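PDB 5T1X: mannose-specific lectin 2 chain 1 from Colocasia esculenta, which binds mannose as a lectin and agglutinates rabbit erythrocytes, working as an assembly of two kinds of chain. Local coordinates for residues T3-L7 against S8-L12. Sequence-based numbering, arbitrary orientation.
Sequences TNYLL and SGQTL
The Y5 ring and the side-chain amide of Q10 lie almost parallel, their planes 7° apart, yet they do not stack: OE1 of Q10 approaches CE1 of Y5 obliquely, at 4.1 Å. A water lies in the ring plane at the hydroxyl edge, 2.7 Å from Y5 OH, and accepts a longer bond (3.3 Å) from Q10 NE2, bridging the two side chains. Y5 OH is also hydrogen-bonded to the backbone N of D94 in the partner chain, which ties this end of the ring to the subunit interface. The amide's orientation is further set by L7 N, which donates to Q10 OE1 at 2.9 Å; the bond is nearly straight (168°), although the donor stands above the carbonyl plane. An extended Q10 chain, with CG beside its own backbone N (chi1 -64°), runs alongside L7 in the same direction and brings OE1 back to that N-H. L7 through Q10 form a type II beta turn, closed by Q10 N donating to L7 O at 2.9 Å, with G9 adopting the positive phi usual for the third position of such a turn. The turn links two antiparallel sheets of the bulb-type lectin domain: strand 5-7 pairs with 84-88, and the short, weakly bonded strand at 11-12 with 52-55. S8, inside the turn, is held by OG, hydrogen-bonded to Y83 N. Away from the amide, L6 lays CD1 against the backbone where the chain leaves the turn, 3.6 Å from Q10 O, and reaches L12 CB more loosely at 4.4 Å; L6 and L12 both also touch L53 and L1.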
# COMPACT_ATOMS: atom_id res chain seq x y z
N THR A 3 4.51 -5.95 6.60
CA THR A 3 3.82 -7.13 7.14
C THR A 3 2.72 -7.59 6.19
O THR A 3 2.38 -8.77 6.15
CB THR A 3 3.22 -6.85 8.52
OG1 THR A 3 2.33 -5.73 8.42
CG2 THR A 3 4.28 -6.59 9.58
N ASN A 4 2.18 -6.65 5.40
CA ASN A 4 1.04 -6.88 4.51
C ASN A 4 1.27 -6.29 3.10
O ASN A 4 0.31 -6.11 2.35
CB ASN A 4 -0.21 -6.27 5.14
CG ASN A 4 0.00 -4.84 5.58
OD1 ASN A 4 0.92 -4.15 5.13
ND2 ASN A 4 -0.79 -4.40 6.54
N TYR A 5 2.52 -5.97 2.75
CA TYR A 5 2.82 -5.47 1.41
C TYR A 5 4.21 -5.88 0.96
O TYR A 5 5.08 -6.16 1.79
CB TYR A 5 2.66 -3.94 1.29
CG TYR A 5 3.69 -3.14 2.07
CD1 TYR A 5 4.96 -2.92 1.56
CD2 TYR A 5 3.36 -2.53 3.28
CE1 TYR A 5 5.92 -2.20 2.27
CE2 TYR A 5 4.29 -1.77 3.98
CZ TYR A 5 5.57 -1.61 3.48
OH TYR A 5 6.51 -0.87 4.16
N LEU A 6 4.39 -5.87 -0.36
CA LEU A 6 5.64 -6.11 -1.06
C LEU A 6 5.83 -4.98 -2.06
O LEU A 6 4.97 -4.78 -2.92
CB LEU A 6 5.60 -7.49 -1.77
CG LEU A 6 6.77 -7.84 -2.70
CD1 LEU A 6 7.96 -8.28 -1.92
CD2 LEU A 6 6.38 -8.94 -3.67
N LEU A 7 6.92 -4.21 -1.93
CA LEU A 7 7.19 -3.11 -2.86
C LEU A 7 8.09 -3.60 -3.99
O LEU A 7 8.87 -4.53 -3.79
CB LEU A 7 7.88 -1.93 -2.15
CG LEU A 7 7.19 -1.33 -0.92
CD1 LEU A 7 8.03 -0.23 -0.32
CD2 LEU A 7 5.78 -0.84 -1.25
N SER A 8 8.01 -2.95 -5.16
CA SER A 8 8.88 -3.30 -6.28
C SER A 8 10.35 -3.15 -5.82
O SER A 8 10.69 -2.16 -5.17
CB SER A 8 8.56 -2.46 -7.51
OG SER A 8 8.44 -1.08 -7.20
N GLY A 9 11.14 -4.20 -6.03
CA GLY A 9 12.53 -4.24 -5.57
C GLY A 9 12.72 -5.07 -4.32
O GLY A 9 13.86 -5.43 -3.99
N GLN A 10 11.63 -5.38 -3.59
CA GLN A 10 11.70 -6.22 -2.38
C GLN A 10 11.47 -7.70 -2.74
O GLN A 10 11.02 -8.00 -3.85
CB GLN A 10 10.69 -5.77 -1.32
CG GLN A 10 10.98 -4.37 -0.78
CD GLN A 10 9.97 -3.94 0.25
OE1 GLN A 10 8.80 -4.34 0.22
NE2 GLN A 10 10.38 -3.11 1.18
N THR A 11 11.78 -8.61 -1.81
CA THR A 11 11.61 -10.04 -2.02
C THR A 11 10.85 -10.68 -0.85
O THR A 11 11.16 -10.41 0.32
CB THR A 11 13.00 -10.72 -2.17
OG1 THR A 11 13.69 -10.19 -3.31
CG2 THR A 11 12.92 -12.24 -2.31
N LEU A 12 9.87 -11.52 -1.18
CA LEU A 12 9.18 -12.38 -0.21
C LEU A 12 9.90 -13.72 -0.35
O LEU A 12 9.76 -14.41 -1.37
CB LEU A 12 7.65 -12.46 -0.45
CG LEU A 12 6.85 -13.36 0.53
CD1 LEU A 12 6.81 -12.77 1.93
CD2 LEU A 12 5.42 -13.56 0.04
O HOH W 1 9.02 -0.86 3.12